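Local coordinates for cupin domain-containing protein (Rhodopseudomonas palustris, PDB 3LAG), which is of unknown function but carries a single cupin domain that binds nickel in this crystal and has calcium sites as well, at residues V19-L24 with E86-E91; A5-I10 with R23-S28; H32-M37 with G74-V79. One frame throughout, in Å; residues are numbered along the deposited sequence. Where two conformers were deposited one is given.

In the fold
The three contacts belong to one cupin beta barrel, in whose sheet the strands follow in the order 76-80, 28-34, 4-13, 17-24, 87-94. Interactions 1 and 2 share strand 17-24, each using one of its edges, and their centres are 7 Å apart; R23 and L24 take part in both. Interaction 3, about 15 Å from the centre of interaction 1 and 16 Å from that of interaction 2, holds the three-histidine nickel site. Along the chain interaction 2 closes before interaction 3 opens, and interaction 3 is nested within the loop that interaction 1 closes. E91 of interaction 1 packs on H35, linking the sheet pairing to the metal site.

Interaction 1: residues V19-L24 with E86-E91; sequences VTEWRL and EIVFLE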
loop_
_atom_site.group_PDB
_atom_site.type_symbol
_atom_site.label_atom_id
_atom_site.label_comp_id
_atom_site.label_asym_id
_atom_site.label_seq_id
_atom_site.Cartn_x
_atom_site.Cartn_y
_atom_site.Cartn_z
ATOM N N VAL B 19 -2.408 7.034 5.671
ATOM C CA VAL B 19 -2.507 5.611 5.370
ATOM C C VAL B 19 -3.288 4.926 6.481
ATOM O O VAL B 19 -2.872 4.963 7.636
ATOM C CB VAL B 19 -1.120 4.965 5.228
ATOM C CG1 VAL B 19 -1.283 3.507 4.885
ATOM C CG2 VAL B 19 -0.309 5.671 4.148
ATOM N N THR B 20 -4.426 4.337 6.120
ATOM C CA THR B 20 -5.290 3.639 7.065
ATOM C C THR B 20 -5.448 2.186 6.678
ATOM O O THR B 20 -5.771 1.867 5.533
ATOM C CB THR B 20 -6.697 4.264 7.109
ATOM O OG1 THR B 20 -6.582 5.668 7.365
ATOM C CG2 THR B 20 -7.556 3.631 8.198
ATOM N N GLU B 21 -5.213 1.310 7.647
ATOM C CA GLU B 21 -5.487 -0.109 7.488
ATOM C C GLU B 21 -6.926 -0.397 7.892
ATOM O O GLU B 21 -7.335 -0.097 9.016
ATOM C CB GLU B 21 -4.536 -0.927 8.359
ATOM C CG GLU B 21 -4.768 -2.419 8.293
ATOM C CD GLU B 21 -3.824 -3.169 9.206
ATOM O OE1 GLU B 21 -3.097 -2.507 9.979
ATOM O OE2 GLU B 21 -3.795 -4.414 9.148
ATOM N N TRP B 22 -7.687 -0.979 6.966
ATOM C CA TRP B 22 -9.068 -1.372 7.217
ATOM C C TRP B 22 -9.169 -2.879 7.345
ATOM O O TRP B 22 -8.653 -3.616 6.509
ATOM C CB TRP B 22 -9.994 -0.882 6.091
ATOM C CG TRP B 22 -10.211 0.594 6.142
ATOM C CD1 TRP B 22 -9.522 1.561 5.459
ATOM C CD2 TRP B 22 -11.168 1.285 6.950
ATOM N NE1 TRP B 22 -9.997 2.812 5.790
ATOM C CE2 TRP B 22 -11.014 2.667 6.697
ATOM C CE3 TRP B 22 -12.149 0.868 7.859
ATOM C CZ2 TRP B 22 -11.797 3.632 7.327
ATOM C CZ3 TRP B 22 -12.931 1.830 8.481
ATOM C CH2 TRP B 22 -12.751 3.197 8.210
ATOM N N ARG B 23 -9.827 -3.327 8.409
ATOM C CA ARG B 23 -10.102 -4.744 8.614
ATOM C C ARG B 23 -11.591 -4.913 8.816
ATOM O O ARG B 23 -12.176 -4.339 9.739
ATOM C CB ARG B 23 -9.336 -5.277 9.827
ATOM C CG ARG B 23 -7.860 -5.393 9.572
ATOM C CD ARG B 23 -7.105 -5.934 10.781
ATOM N NE ARG B 23 -5.724 -6.233 10.429
ATOM C CZ ARG B 23 -5.298 -7.412 9.987
ATOM N NH1 ARG B 23 -6.136 -8.432 9.852
ATOM N NH2 ARG B 23 -4.020 -7.577 9.695
ATOM N N LEU B 24 -12.208 -5.694 7.939
ATOM C CA LEU B 24 -13.642 -5.934 8.009
ATOM C C LEU B 24 -13.915 -7.396 8.303
ATOM O O LEU B 24 -13.769 -8.258 7.431
ATOM C CB LEU B 24 -14.340 -5.528 6.711
ATOM C CG LEU B 24 -14.767 -4.066 6.615
ATOM C CD1 LEU B 24 -13.572 -3.151 6.463
ATOM C CD2 LEU B 24 -15.726 -3.903 5.451
ATOM N N GLU B 86 -12.242 -12.506 6.466
ATOM C CA GLU B 86 -11.870 -11.145 6.811
ATOM C C GLU B 86 -11.370 -10.427 5.563
ATOM O O GLU B 86 -10.611 -10.991 4.771
ATOM C CB GLU B 86 -10.772 -11.147 7.878
ATOM C CG GLU B 86 -10.441 -9.751 8.416
ATOM C CD GLU B 86 -9.240 -9.732 9.357
ATOM O OE1 GLU B 86 -8.473 -10.717 9.366
ATOM O OE2 GLU B 86 -9.053 -8.728 10.087
ATOM N N ILE B 87 -11.817 -9.189 5.380
ATOM C CA ILE B 87 -11.340 -8.338 4.299
ATOM C C ILE B 87 -10.321 -7.363 4.872
ATOM O O ILE B 87 -10.552 -6.788 5.932
ATOM C CB ILE B 87 -12.527 -7.576 3.659
ATOM C CG1 ILE B 87 -13.364 -8.541 2.809
ATOM C CG2 ILE B 87 -12.035 -6.383 2.850
ATOM C CD1 ILE B 87 -14.650 -7.926 2.286
ATOM N N VAL B 88 -9.185 -7.197 4.195
ATOM C CA VAL B 88 -8.132 -6.312 4.675
ATOM C C VAL B 88 -7.554 -5.524 3.519
ATOM O O VAL B 88 -7.170 -6.079 2.497
ATOM C CB VAL B 88 -6.988 -7.090 5.343
ATOM C CG1 VAL B 88 -6.000 -6.117 5.973
ATOM C CG2 VAL B 88 -7.537 -8.067 6.388
ATOM N N PHE B 89 -7.502 -4.207 3.684
ATOM C CA PHE B 89 -6.894 -3.350 2.682
ATOM C C PHE B 89 -6.367 -2.094 3.342
ATOM O O PHE B 89 -6.846 -1.693 4.405
ATOM C CB PHE B 89 -7.878 -2.988 1.559
ATOM C CG PHE B 89 -9.119 -2.290 2.031
ATOM C CD1 PHE B 89 -9.209 -0.905 2.025
ATOM C CD2 PHE B 89 -10.225 -3.021 2.432
ATOM C CE1 PHE B 89 -10.366 -0.266 2.449
ATOM C CE2 PHE B 89 -11.385 -2.381 2.858
ATOM C CZ PHE B 89 -11.449 -1.002 2.860
ATOM N N LEU B 90 -5.364 -1.495 2.715
ATOM C CA LEU B 90 -4.892 -0.179 3.102
ATOM C C LEU B 90 -5.486 0.847 2.155
ATOM O O LEU B 90 -5.651 0.603 0.958
ATOM C CB LEU B 90 -3.356 -0.104 3.100
ATOM C CG LEU B 90 -2.659 -0.555 4.394
ATOM C CD1 LEU B 90 -3.027 -1.965 4.807
ATOM C CD2 LEU B 90 -1.146 -0.412 4.259
ATOM N N GLU B 91 -5.846 1.986 2.715
ATOM C CA GLU B 91 -6.314 3.105 1.934
ATOM C C GLU B 91 -5.365 4.267 2.150
ATOM O O GLU B 91 -5.097 4.675 3.286
ATOM C CB GLU B 91 -7.699 3.479 2.391
ATOM C CG GLU B 91 -8.554 3.981 1.277
ATOM C CD GLU B 91 -10.009 3.848 1.596
ATOM O OE1 GLU B 91 -10.677 2.970 1.004
ATOM O OE2 GLU B 91 -10.469 4.618 2.456
HETATM O O HOH W 1 -6.462 6.851 4.926
HETATM O O HOH W 2 -9.247 5.345 4.639
#
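The CB of W22 sits over the face of the F89 ring, 3.7 Å from its centroid and 19° off the ring normal, a CH-pi contact. The indole five-membered ring is near parallel to the phenyl but slid aside, barely overlapping it. F89 brings its ring under this CB because its CG stands between the backbone N and the carbonyl carbon (chi1 58°). Both share a sheet face with T20, L24, I87 and E91. At the NE1 edge of the indole a water bridges to E91, accepting from W22 NE1 at 2.9 Å and donating to E91 OE2 at 2.6 Å.

On the other face, R23 NH1 makes a 2.9 Å salt bridge to E86 OE2, which lies in the guanidinium plane but is met from above the carboxylate. A second salt bridge joins R23 NE to E21 OE2, with V88 CG1 over the guanidinium. A leucine in place of R23 would probably leave the carboxylates of E21 and E86 without their shared positive partner.

Six backbone hydrogen bonds pair the strands antiparallel, axes approaching to 4.6 Å. Strand 17-24 lies between 87-94 and 4-13, which bonds its other edge; V41 of strand 39-43 and M49 of strand 47-52 pack on F89.

Interaction 2: residues A5-I10 with R23-S28; sequences AAKSEI and RLPPGS
Two backbone hydrogen bonds tie K7 to R23: K7 N donates to R23 O at 2.8 Å, and R23 N returns a bond of equal length to K7 O. Their N-H...O angles of 167° and 172° show both to be nearly straight, and the reciprocal pattern makes this an antiparallel hydrogen-bonded pair. R23 then carries its guanidinium off to E21 and E86.

The pair lies in the beta hairpin of strands 4-13 and 17-24, near the end where the second strand gives way to a type II turn from P25 to S28. G27 takes the positive phi of that turn. S28 OG donates to P25 O at 2.7 Å, in the carbonyl plane and on a lone pair; a chi1 of 69°, with OG between the backbone N and the carbonyl carbon, aims the hydroxyl back across the turn. A weak backbone bond from S28 N reaches the same oxygen.

Packing contacts make up the rest. A6 CB meets L24 CD1 at 3.7 Å, with L24 CG almost as near. On the sheet face of R23, the extended K7 chain crosses the P25 ring at an angle, its CE coming 3.9 Å from P25 CG. S28 CB approaches A5 O at 4.0 Å.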
loop_
_atom_site.group_PDB
_atom_site.type_symbol
_atom_site.label_atom_id
_atom_site.label_comp_id
_atom_site.label_asym_id
_atom_site.label_seq_id
_atom_site.Cartn_x
_atom_site.Cartn_y
_atom_site.Cartn_z
ATOM N N ALA B 5 -18.803 -3.450 13.576
ATOM C CA ALA B 5 -18.045 -2.299 13.109
ATOM C C ALA B 5 -16.798 -2.721 12.330
ATOM O O ALA B 5 -16.112 -3.667 12.702
ATOM C CB ALA B 5 -17.667 -1.406 14.278
ATOM N N ALA B 6 -16.518 -2.020 11.237
ATOM C CA ALA B 6 -15.231 -2.163 10.575
ATOM C C ALA B 6 -14.153 -1.643 11.520
ATOM O O ALA B 6 -14.405 -0.722 12.302
ATOM C CB ALA B 6 -15.223 -1.376 9.287
ATOM N N LYS B 7 -12.956 -2.214 11.442
ATOM C CA LYS B 7 -11.832 -1.746 12.237
ATOM C C LYS B 7 -10.896 -0.932 11.358
ATOM O O LYS B 7 -10.665 -1.277 10.193
ATOM C CB LYS B 7 -11.071 -2.940 12.811
ATOM C CG LYS B 7 -11.909 -3.881 13.658
ATOM C CD LYS B 7 -11.111 -5.138 14.009
ATOM C CE LYS B 7 -11.996 -6.234 14.587
ATOM N NZ LYS B 7 -11.238 -7.503 14.784
ATOM N N SER B 8 -10.348 0.142 11.918
ATOM C CA SER B 8 -9.360 0.943 11.201
ATOM C C SER B 8 -8.185 1.334 12.096
ATOM O O SER B 8 -8.358 1.556 13.289
ATOM C CB SER B 8 -9.999 2.200 10.604
ATOM O OG SER B 8 -10.486 3.043 11.626
ATOM N N GLU B 9 -6.996 1.398 11.504
ATOM C CA GLU B 9 -5.790 1.845 12.188
ATOM C C GLU B 9 -5.053 2.810 11.271
ATOM O O GLU B 9 -4.706 2.468 10.130
ATOM C CB GLU B 9 -4.867 0.677 12.525
ATOM C CG GLU B 9 -3.586 1.128 13.214
ATOM C CD GLU B 9 -2.361 0.285 12.855
ATOM O OE1 GLU B 9 -2.476 -0.633 12.012
ATOM O OE2 GLU B 9 -1.275 0.555 13.416
ATOM N N ILE B 10 -4.825 4.021 11.761
ATOM C CA ILE B 10 -4.080 5.006 10.989
ATOM C C ILE B 10 -2.590 4.749 11.181
ATOM O O ILE B 10 -2.046 4.977 12.259
ATOM C CB ILE B 10 -4.480 6.446 11.360
ATOM C CG1 ILE B 10 -5.956 6.679 11.013
ATOM C CG2 ILE B 10 -3.624 7.456 10.617
ATOM C CD1 ILE B 10 -6.556 7.956 11.561
ATOM N N ARG B 23 -9.827 -3.327 8.409
ATOM C CA ARG B 23 -10.102 -4.744 8.614
ATOM C C ARG B 23 -11.591 -4.913 8.816
ATOM O O ARG B 23 -12.176 -4.339 9.739
ATOM C CB ARG B 23 -9.336 -5.277 9.827
ATOM C CG ARG B 23 -7.860 -5.393 9.572
ATOM C CD ARG B 23 -7.105 -5.934 10.781
ATOM N NE ARG B 23 -5.724 -6.233 10.429
ATOM C CZ ARG B 23 -5.298 -7.412 9.987
ATOM N NH1 ARG B 23 -6.136 -8.432 9.852
ATOM N NH2 ARG B 23 -4.020 -7.577 9.695
ATOM N N LEU B 24 -12.208 -5.694 7.939
ATOM C CA LEU B 24 -13.642 -5.934 8.009
ATOM C C LEU B 24 -13.915 -7.396 8.303
ATOM O O LEU B 24 -13.769 -8.258 7.431
ATOM C CB LEU B 24 -14.340 -5.528 6.711
ATOM C CG LEU B 24 -14.767 -4.066 6.615
ATOM C CD1 LEU B 24 -13.572 -3.151 6.463
ATOM C CD2 LEU B 24 -15.726 -3.903 5.451
ATOM N N PRO B 25 -14.324 -7.684 9.544
ATOM C CA PRO B 25 -14.757 -9.047 9.873
ATOM C C PRO B 25 -15.995 -9.439 9.054
ATOM O O PRO B 25 -16.709 -8.582 8.551
ATOM C CB PRO B 25 -15.147 -8.933 11.350
ATOM C CG PRO B 25 -14.370 -7.776 11.864
ATOM C CD PRO B 25 -14.324 -6.803 10.726
ATOM N N PRO B 26 -16.270 -10.738 8.932
ATOM C CA PRO B 26 -17.541 -11.143 8.318
ATOM C C PRO B 26 -18.715 -10.465 9.025
ATOM O O PRO B 26 -18.736 -10.396 10.254
ATOM C CB PRO B 26 -17.569 -12.658 8.535
ATOM C CG PRO B 26 -16.097 -13.032 8.580
ATOM C CD PRO B 26 -15.423 -11.888 9.286
ATOM N N GLY B 27 -19.664 -9.946 8.252
ATOM C CA GLY B 27 -20.831 -9.295 8.824
ATOM C C GLY B 27 -20.597 -7.872 9.305
ATOM O O GLY B 27 -21.384 -7.343 10.094
ATOM N N SER B 28 -19.523 -7.244 8.842
ATOM C CA SER B 28 -19.218 -5.876 9.246
ATOM C C SER B 28 -19.518 -4.862 8.142
ATOM O O SER B 28 -19.758 -5.230 6.982
ATOM C CB SER B 28 -17.747 -5.757 9.677
ATOM O OG SER B 28 -16.863 -5.894 8.579
#

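Interaction 3: residues H32-M37 with G74-V79; sequences HHTHGM and GVQHDV. With NI (nickel (II) ion), chain F.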
loop_
_atom_site.group_PDB
_atom_site.type_symbol
_atom_site.label_atom_id
_atom_site.label_comp_id
_atom_site.label_asym_id
_atom_site.label_seq_id
_atom_site.Cartn_x
_atom_site.Cartn_y
_atom_site.Cartn_z
ATOM N N HIS B 32 -21.884 4.251 5.742
ATOM C CA HIS B 32 -21.797 5.164 4.612
ATOM C C HIS B 32 -20.894 6.342 4.939
ATOM O O HIS B 32 -20.979 6.931 6.021
ATOM C CB HIS B 32 -23.188 5.669 4.238
ATOM C CG HIS B 32 -23.227 6.369 2.919
ATOM N ND1 HIS B 32 -22.890 7.698 2.769
ATOM C CD2 HIS B 32 -23.553 5.922 1.685
ATOM C CE1 HIS B 32 -23.009 8.037 1.498
ATOM N NE2 HIS B 32 -23.410 6.978 0.820
ATOM N N HIS B 33 -20.017 6.683 4.001
ATOM C CA HIS B 33 -19.112 7.794 4.195
ATOM C C HIS B 33 -18.820 8.387 2.835
ATOM O O HIS B 33 -19.073 7.758 1.809
ATOM C CB HIS B 33 -17.825 7.330 4.887
ATOM C CG HIS B 33 -17.121 6.225 4.166
ATOM N ND1 HIS B 33 -17.447 4.897 4.337
ATOM C CD2 HIS B 33 -16.122 6.253 3.254
ATOM C CE1 HIS B 33 -16.668 4.153 3.573
ATOM N NE2 HIS B 33 -15.856 4.952 2.909
ATOM N N THR B 34 -18.302 9.603 2.833
ATOM C CA THR B 34 -17.859 10.226 1.604
ATOM C C THR B 34 -16.355 10.423 1.656
ATOM O O THR B 34 -15.754 10.517 2.725
ATOM C CB THR B 34 -18.549 11.576 1.361
ATOM O OG1 THR B 34 -18.067 12.539 2.307
ATOM C CG2 THR B 34 -20.057 11.427 1.500
ATOM N N HIS B 35 -15.762 10.467 0.473
ATOM C CA HIS B 35 -14.332 10.637 0.317
ATOM C C HIS B 35 -14.019 12.044 -0.123
ATOM O O HIS B 35 -14.451 12.473 -1.193
ATOM C CB HIS B 35 -13.821 9.606 -0.670
ATOM C CG HIS B 35 -13.657 8.264 -0.053
ATOM N ND1 HIS B 35 -12.524 7.920 0.649
ATOM C CD2 HIS B 35 -14.487 7.201 0.023
ATOM C CE1 HIS B 35 -12.649 6.692 1.113
ATOM N NE2 HIS B 35 -13.836 6.235 0.755
ATOM N N GLY B 36 -13.273 12.767 0.702
ATOM C CA GLY B 36 -12.897 14.123 0.366
ATOM C C GLY B 36 -11.519 14.237 -0.249
ATOM O O GLY B 36 -11.110 15.337 -0.619
HETATM N N MSE B 37 -10.817 13.103 -0.355
HETATM C CA MSE B 37 -9.464 13.058 -0.898
HETATM C C MSE B 37 -9.355 11.944 -1.926
HETATM O O MSE B 37 -9.911 10.860 -1.735
HETATM C CB MSE B 37 -8.437 12.814 0.215
HETATM C CG MSE B 37 -8.243 13.980 1.161
HETATM SE SE MSE B 37 -7.088 13.562 2.610
HETATM C CE MSE B 37 -8.417 12.781 3.795
ATOM N N GLY B 74 -15.022 12.214 -3.993
ATOM C CA GLY B 74 -16.391 12.283 -4.456
ATOM C C GLY B 74 -17.058 10.937 -4.308
ATOM O O GLY B 74 -18.272 10.841 -4.332
ATOM N N VAL B 75 -16.269 9.877 -4.169
ATOM C CA VAL B 75 -16.853 8.568 -3.914
ATOM C C VAL B 75 -17.678 8.628 -2.637
ATOM O O VAL B 75 -17.226 9.167 -1.627
ATOM C CB VAL B 75 -15.766 7.473 -3.794
ATOM C CG1 VAL B 75 -16.344 6.178 -3.221
ATOM C CG2 VAL B 75 -15.125 7.221 -5.154
ATOM N N GLN B 76 -18.892 8.082 -2.706
ATOM C CA GLN B 76 -19.804 7.994 -1.566
ATOM C C GLN B 76 -20.291 6.562 -1.495
ATOM O O GLN B 76 -20.889 6.059 -2.448
ATOM C CB GLN B 76 -21.031 8.901 -1.754
ATOM C CG GLN B 76 -20.740 10.366 -1.978
ATOM C CD GLN B 76 -22.012 11.203 -2.011
ATOM O OE1 GLN B 76 -22.143 12.182 -1.277
ATOM N NE2 GLN B 76 -22.959 10.812 -2.856
ATOM N N HIS B 77 -20.052 5.887 -0.378
ATOM C CA HIS B 77 -20.419 4.481 -0.306
ATOM C C HIS B 77 -20.433 3.961 1.125
ATOM O O HIS B 77 -19.841 4.567 2.025
ATOM C CB HIS B 77 -19.505 3.611 -1.212
ATOM C CG HIS B 77 -18.048 3.641 -0.847
ATOM N ND1 HIS B 77 -17.069 3.141 -1.683
ATOM C CD2 HIS B 77 -17.401 4.103 0.249
ATOM C CE1 HIS B 77 -15.887 3.292 -1.116
ATOM N NE2 HIS B 77 -16.060 3.861 0.062
ATOM N N ASP B 78 -21.106 2.831 1.312
ATOM C CA ASP B 78 -20.891 1.989 2.489
ATOM C C ASP B 78 -20.158 0.760 1.987
ATOM O O ASP B 78 -20.484 0.253 0.923
ATOM C CB ASP B 78 -22.235 1.574 3.091
ATOM C CG ASP B 78 -22.099 0.760 4.374
ATOM O OD1 ASP B 78 -21.023 0.769 5.014
ATOM O OD2 ASP B 78 -23.121 0.149 4.748
ATOM N N VAL B 79 -19.166 0.286 2.726
ATOM C CA VAL B 79 -18.459 -0.916 2.335
ATOM C C VAL B 79 -18.693 -1.975 3.402
ATOM O O VAL B 79 -18.584 -1.704 4.597
ATOM C CB VAL B 79 -16.980 -0.618 2.114
ATOM C CG1 VAL B 79 -16.167 -1.890 2.106
ATOM C CG2 VAL B 79 -16.822 0.177 0.812
HETATM NI NI NI F . -14.516 4.346 1.439
HETATM O O HOH W 3 -12.898 4.439 3.140
#
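The metal site of this cupin barrel is built on the antiparallel pairing of 32-37 with 74-79. H33 NE2, H35 NE2 and H77 NE2 each bind the one nickel ion at 2.1 Å; a water and two atoms from outside the segments complete six ligands. Three histidines, two on paired strands and H35 in the loop just after one of them, recall the histidine cluster of metal-binding cupins.

The imidazoles are turned steeply against one another: the H33 and H77 planes stand 72° apart, those of H35 and H77 86°. H33 NE2 lies in the plane of the H77 ring at its edge, only 3.1 Å from H77 NE2, a proximity explained by their common metal and not by a hydrogen bond. H77 swings CG between its backbone N and carbonyl carbon (chi1 61°), which brings its ring between V79 CG2 over one face and V75 CG1 over the other. H33 ND1 is hydrogen-bonded to G31 O, which helps fix the ring's rotation, together with the nickel bond.

H33 N donates to H77 O at 2.9 Å and H77 N to H33 O at 3.0 Å, holding two metal ligands directly opposite each other. H35 N to V75 O and G74 N to H35 O carry the backbone bonding on into the loops beyond the strands.

Y39 of strand 39-43 stacks on H35, E91 of strand 87-94 packs beside it, and I51 of strand 47-52 touches H77.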